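Nitrogenase molybdenum-iron protein beta chain (Clostridium pasteurianum, PDB 4WES) forms, with the alpha chain, the molybdenum-iron component of nitrogenase, which reduces dinitrogen to ammonium, and shares an [8Fe-7S] cluster with that chain. Local coordinates at residues I157-S162 with A250-K255; D236-L241 with C257-K262. One frame throughout, in Å; residues are numbered along the deposited sequence. Where two conformers were deposited one is given.

Contact 1 (I157-S162 with A250-K255); sequences IVNYLS and AKTLEK
In one of its two deposited conformers, Val158 packs its CG1 methyl against the backbone of helix 243-257, 3.6 Å from Leu253 CA and at the same distance from Leu253 N. The methyl also meets Thr252 CG2 at 3.7 Å and Leu253 CB at 3.9 Å, so one branch touches two successive residues of the facing helix. In that conformer chi1 of 175° sets CG1 opposite the backbone N. One turn further along the chain the packing is tighter still: Ser162 CB lies 3.4 Å from Leu253 CD1, closer than carbons usually come. Ser162 OG lies beside the same methyl and is hydrogen-bonded to Thr232 OG1, so the hydroxyl is satisfied in this buried corner.

The solvent side is looser. There the exposed Asn159 crosses Thr252 at about a right angle, its amide oxygen OD1 3.3 Å from the methyl CG2 of Thr252. Thr252 turns this methyl across the gap, while its OG1 bonds back to Leu248 O within its own helix. No direct hydrogen bond joins the two segments, but Lys256, just beyond 250-255, reaches over with NZ to the carbonyl oxygens of Val158, Asn159 and Ser162.

The short helical segments run 26° from parallel with their axes 9.3 Å apart, as in ordinary helix-helix packing. Helix 243-257 sets Ala250 and Leu253 on strand 237-241, and helix 146-161 rests Tyr160 and Leu161 on strand 133-136; the contact thus joins helices that cover two different parallel sheets.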
loop_
_atom_site.group_PDB
_atom_site.type_symbol
_atom_site.label_atom_id
_atom_site.label_comp_id
_atom_site.label_asym_id
_atom_site.label_seq_id
_atom_site.Cartn_x
_atom_site.Cartn_y
_atom_site.Cartn_z
ATOM N N ILE B 157 -18.946 32.721 -5.403
ATOM C CA ILE B 157 -19.165 32.399 -6.810
ATOM C C ILE B 157 -20.632 32.582 -7.185
ATOM O O ILE B 157 -20.971 33.254 -8.178
ATOM C CB ILE B 157 -18.716 30.949 -7.113
ATOM C CG1 ILE B 157 -17.207 30.787 -6.982
ATOM C CG2 ILE B 157 -19.206 30.512 -8.483
ATOM C CD1 ILE B 157 -16.725 29.345 -6.960
ATOM N N VAL B 158 -21.531 32.031 -6.366
ATOM C CA VAL B 158 -22.970 32.183 -6.629
ATOM C C VAL B 158 -23.385 33.650 -6.580
ATOM O O VAL B 158 -24.087 34.155 -7.471
ATOM C CB VAL B 158 -23.818 31.371 -5.635
ATOM C CG1 VAL B 158 -25.301 31.646 -5.847
ATOM C CG2 VAL B 158 -23.573 29.870 -5.758
ATOM N N ASN B 159 -22.960 34.343 -5.533
ATOM C CA ASN B 159 -23.344 35.740 -5.330
ATOM C C ASN B 159 -22.999 36.598 -6.538
ATOM O O ASN B 159 -23.814 37.409 -6.977
ATOM C CB ASN B 159 -22.607 36.362 -4.157
ATOM C CG ASN B 159 -23.152 35.968 -2.790
ATOM O OD1 ASN B 159 -24.280 35.507 -2.636
ATOM N ND2 ASN B 159 -22.313 36.161 -1.771
ATOM N N TYR B 160 -21.808 36.427 -7.099
ATOM C CA TYR B 160 -21.365 37.260 -8.212
ATOM C C TYR B 160 -21.746 36.766 -9.577
ATOM O O TYR B 160 -21.971 37.596 -10.451
ATOM C CB TYR B 160 -19.836 37.391 -8.181
ATOM C CG TYR B 160 -19.302 38.435 -7.213
ATOM C CD1 TYR B 160 -19.106 38.148 -5.865
ATOM C CD2 TYR B 160 -19.002 39.720 -7.639
ATOM C CE1 TYR B 160 -18.609 39.100 -4.993
ATOM C CE2 TYR B 160 -18.493 40.677 -6.789
ATOM C CZ TYR B 160 -18.292 40.365 -5.450
ATOM O OH TYR B 160 -17.765 41.327 -4.630
ATOM N N LEU B 161 -21.801 35.440 -9.778
ATOM C CA LEU B 161 -21.891 34.911 -11.133
ATOM C C LEU B 161 -23.232 34.284 -11.539
ATOM O O LEU B 161 -23.680 34.462 -12.667
ATOM C CB LEU B 161 -20.755 33.921 -11.376
ATOM C CG LEU B 161 -19.370 34.493 -11.184
ATOM C CD1 LEU B 161 -18.342 33.420 -11.469
ATOM C CD2 LEU B 161 -19.095 35.747 -12.007
ATOM N N SER B 162 -23.841 33.497 -10.653
ATOM C CA SER B 162 -24.986 32.697 -11.087
ATOM C C SER B 162 -26.136 33.591 -11.541
ATOM O O SER B 162 -26.500 34.526 -10.833
ATOM C CB SER B 162 -25.493 31.831 -9.954
ATOM O OG SER B 162 -24.464 30.962 -9.466
ATOM N N ALA B 250 -25.392 25.984 -2.316
ATOM C CA ALA B 250 -26.643 25.473 -2.898
ATOM C C ALA B 250 -27.849 26.297 -2.458
ATOM O O ALA B 250 -28.729 26.634 -3.277
ATOM C CB ALA B 250 -26.845 24.031 -2.542
ATOM N N LYS B 251 -27.908 26.631 -1.175
ATOM C CA LYS B 251 -28.984 27.448 -0.634
ATOM C C LYS B 251 -28.961 28.869 -1.187
ATOM O O LYS B 251 -30.014 29.473 -1.453
ATOM C CB LYS B 251 -28.892 27.459 0.900
ATOM C CG LYS B 251 -29.211 26.137 1.558
ATOM C CD LYS B 251 -29.021 26.125 3.083
ATOM C CE LYS B 251 -29.450 24.783 3.654
ATOM N NZ LYS B 251 -29.277 24.707 5.135
ATOM N N THR B 252 -27.773 29.418 -1.341
ATOM C CA THR B 252 -27.629 30.770 -1.873
ATOM C C THR B 252 -28.145 30.801 -3.318
ATOM O O THR B 252 -28.827 31.748 -3.724
ATOM C CB THR B 252 -26.162 31.247 -1.780
ATOM O OG1 THR B 252 -25.745 31.229 -0.412
ATOM C CG2 THR B 252 -25.980 32.666 -2.310
ATOM N N LEU B 253 -27.828 29.758 -4.085
ATOM C CA LEU B 253 -28.281 29.649 -5.459
ATOM C C LEU B 253 -29.804 29.500 -5.535
ATOM O O LEU B 253 -30.459 30.045 -6.438
ATOM C CB LEU B 253 -27.573 28.476 -6.147
ATOM C CG LEU B 253 -27.852 28.313 -7.639
ATOM C CD1 LEU B 253 -27.612 29.567 -8.450
ATOM C CD2 LEU B 253 -27.023 27.156 -8.170
ATOM N N GLU B 254 -30.390 28.752 -4.586
ATOM C CA GLU B 254 -31.835 28.641 -4.538
ATOM C C GLU B 254 -32.478 30.029 -4.317
ATOM O O GLU B 254 -33.450 30.413 -4.996
ATOM C CB GLU B 254 -32.294 27.657 -3.461
ATOM C CG GLU B 254 -33.815 27.452 -3.470
ATOM C CD GLU B 254 -34.340 26.580 -2.352
ATOM O OE1 GLU B 254 -35.276 25.796 -2.629
ATOM O OE2 GLU B 254 -33.826 26.681 -1.206
ATOM N N LYS B 255 -31.922 30.794 -3.383
ATOM C CA LYS B 255 -32.471 32.096 -3.057
ATOM C C LYS B 255 -32.303 33.056 -4.232
ATOM O O LYS B 255 -33.243 33.813 -4.590
ATOM C CB LYS B 255 -31.799 32.674 -1.826
ATOM C CG LYS B 255 -32.173 31.972 -0.537
ATOM C CD LYS B 255 -31.319 32.486 0.606
ATOM C CE LYS B 255 -31.241 31.513 1.767
ATOM N NZ LYS B 255 -32.585 31.221 2.324
#

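Contact 2 (D236-L241 with C257-K262)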
loop_
_atom_site.group_PDB
_atom_site.type_symbol
_atom_site.label_atom_id
_atom_site.label_comp_id
_atom_site.label_asym_id
_atom_site.label_seq_id
_atom_site.Cartn_x
_atom_site.Cartn_y
_atom_site.Cartn_z
ATOM N N ASP B 236 -31.775 22.778 -13.507
ATOM C CA ASP B 236 -32.999 22.193 -12.972
ATOM C C ASP B 236 -32.952 21.969 -11.468
ATOM O O ASP B 236 -33.979 21.970 -10.797
ATOM C CB ASP B 236 -33.254 20.857 -13.636
ATOM C CG ASP B 236 -33.649 20.987 -15.092
ATOM O OD1 ASP B 236 -34.339 21.981 -15.463
ATOM O OD2 ASP B 236 -33.279 20.061 -15.880
ATOM N N LEU B 237 -31.749 21.729 -10.939
ATOM C CA LEU B 237 -31.556 21.207 -9.592
ATOM C C LEU B 237 -30.088 21.376 -9.269
ATOM O O LEU B 237 -29.243 21.278 -10.172
ATOM C CB LEU B 237 -31.921 19.712 -9.538
ATOM C CG LEU B 237 -31.775 18.972 -8.215
ATOM C CD1 LEU B 237 -32.714 19.503 -7.157
ATOM C CD2 LEU B 237 -31.948 17.476 -8.411
ATOM N N THR B 238 -29.782 21.575 -7.979
ATOM C CA THR B 238 -28.421 21.499 -7.469
ATOM C C THR B 238 -28.331 20.335 -6.485
ATOM O O THR B 238 -29.122 20.258 -5.559
ATOM C CB THR B 238 -28.025 22.813 -6.760
ATOM O OG1 THR B 238 -28.137 23.920 -7.664
ATOM C CG2 THR B 238 -26.617 22.716 -6.190
ATOM N N LEU B 239 -27.338 19.473 -6.683
ATOM C CA LEU B 239 -26.990 18.465 -5.672
ATOM C C LEU B 239 -25.832 19.000 -4.851
ATOM O O LEU B 239 -24.761 19.332 -5.386
ATOM C CB LEU B 239 -26.613 17.142 -6.321
ATOM C CG LEU B 239 -27.746 16.452 -7.087
ATOM C CD1 LEU B 239 -27.334 15.104 -7.644
ATOM C CD2 LEU B 239 -29.000 16.310 -6.227
ATOM N N SER B 240 -26.067 19.111 -3.538
ATOM C CA SER B 240 -25.060 19.591 -2.583
ATOM C C SER B 240 -24.443 18.372 -1.916
ATOM O O SER B 240 -25.122 17.704 -1.137
ATOM C CB SER B 240 -25.794 20.457 -1.549
ATOM O OG SER B 240 -24.873 20.870 -0.572
ATOM N N LEU B 241 -23.189 18.051 -2.252
ATOM C CA LEU B 241 -22.557 16.865 -1.707
ATOM C C LEU B 241 -21.731 17.270 -0.507
ATOM O O LEU B 241 -20.692 17.937 -0.655
ATOM C CB LEU B 241 -21.672 16.187 -2.729
ATOM C CG LEU B 241 -22.309 15.810 -4.067
ATOM C CD1 LEU B 241 -21.376 14.969 -4.909
ATOM C CD2 LEU B 241 -23.647 15.114 -3.949
ATOM N N CYS B 257 -31.571 32.401 -7.582
ATOM C CA CYS B 257 -31.933 31.964 -8.944
ATOM C C CYS B 257 -33.090 30.991 -8.989
ATOM O O CYS B 257 -33.473 30.572 -10.086
ATOM C CB CYS B 257 -30.717 31.365 -9.656
ATOM S SG CYS B 257 -29.281 32.463 -9.786
ATOM N N LYS B 258 -33.628 30.624 -7.821
ATOM C CA LYS B 258 -34.777 29.739 -7.711
ATOM C C LYS B 258 -34.479 28.319 -8.204
ATOM O O LYS B 258 -35.361 27.575 -8.584
ATOM C CB LYS B 258 -36.025 30.325 -8.391
ATOM C CG LYS B 258 -36.338 31.753 -8.015
ATOM C CD LYS B 258 -37.499 32.263 -8.873
ATOM C CE LYS B 258 -37.664 33.775 -8.756
ATOM N NZ LYS B 258 -38.924 34.271 -9.386
ATOM N N VAL B 259 -33.209 27.929 -8.154
ATOM C CA VAL B 259 -32.839 26.554 -8.455
ATOM C C VAL B 259 -32.976 25.726 -7.183
ATOM O O VAL B 259 -32.257 25.964 -6.200
ATOM C CB VAL B 259 -31.380 26.449 -8.975
ATOM C CG1 VAL B 259 -31.047 25.011 -9.307
ATOM C CG2 VAL B 259 -31.134 27.363 -10.173
ATOM N N PRO B 260 -33.875 24.720 -7.169
ATOM C CA PRO B 260 -33.999 23.903 -5.960
ATOM C C PRO B 260 -32.755 23.074 -5.701
ATOM O O PRO B 260 -31.954 22.855 -6.621
ATOM C CB PRO B 260 -35.177 22.969 -6.246
ATOM C CG PRO B 260 -35.390 23.040 -7.697
ATOM C CD PRO B 260 -34.734 24.238 -8.251
ATOM N N PHE B 261 -32.578 22.619 -4.465
ATOM C CA PHE B 261 -31.426 21.798 -4.166
ATOM C C PHE B 261 -31.806 20.612 -3.324
ATOM O O PHE B 261 -32.824 20.601 -2.642
ATOM C CB PHE B 261 -30.300 22.620 -3.515
ATOM C CG PHE B 261 -30.552 22.999 -2.086
ATOM C CD1 PHE B 261 -31.372 24.067 -1.766
ATOM C CD2 PHE B 261 -29.966 22.275 -1.054
ATOM C CE1 PHE B 261 -31.582 24.414 -0.456
ATOM C CE2 PHE B 261 -30.187 22.613 0.260
ATOM C CZ PHE B 261 -31.000 23.676 0.556
ATOM N N LYS B 262 -30.917 19.621 -3.345
ATOM C CA LYS B 262 -30.988 18.450 -2.478
ATOM C C LYS B 262 -29.622 18.225 -1.848
ATOM O O LYS B 262 -28.613 18.253 -2.548
ATOM C CB LYS B 262 -31.388 17.236 -3.309
ATOM C CG LYS B 262 -31.580 15.923 -2.593
ATOM C CD LYS B 262 -32.317 14.930 -3.483
ATOM C CE LYS B 262 -32.458 13.553 -2.834
ATOM N NZ LYS B 262 -32.943 13.590 -1.421
HETATM O O HOH W 1 -29.530 25.487 -5.821
#
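Thr238 lies beside Phe261 on one face of a parallel strand pair, CB to CB 4.0 Å. Its chi1 of -58° places OG1 next to the backbone N, 3.5 Å from the CG1 methyl of Val259, whose side chain crosses it at about a right angle. The hydroxyl donates to a water at 2.8 Å that in turn donates to Val259 O, and Asn173 ND2 on strand 172-175 also bonds to OG1. Phe261 has chi1 of 74°, with CG between backbone N and carbonyl carbon; its CB stays by Thr238, while the ring leads away to Lys251 and Glu254 of helix 243-257.

On the other face Leu239 and Lys262 lie side by side, CD2 3.9 Å from CB, near Leu280 and Ala279 of helix 270-284. Lys262 runs extended from CB, and its end leads away from Leu239. Leu237 brings CD1 within 3.5 Å of Pro260 O, although its CB points away.

Three backbone bonds set the register: Thr238 N to Pro260 O, Lys262 N to Thr238 O, and the nearly straight Ser240 N to Lys262 O (176° at the hydrogen). Joined through helix 243-257, these neighbouring strands form a classic beta-alpha-beta unit of a Rossmann-like parallel sheet.

In the fold
Helix 243-257 ties the two contacts together: it supplies one side of contact 1 and connects the two strands of contact 2, whose centre lies about 10 Å from that of contact 1. Leu253 serves both, with CD2 3.5 Å from Thr238 OG1 where the helix lies on the sheet. Contact 1 is mostly buried and relies on apolar side-chain packing between helices; contact 2 is only partly buried, covers more surface and depends on backbone hydrogen bonding, with exposed Lys262 on the outermost strand of this chain's sheet and exposed Pro260 just before it. One contact therefore joins layers of different sheets, the other builds a sheet edge.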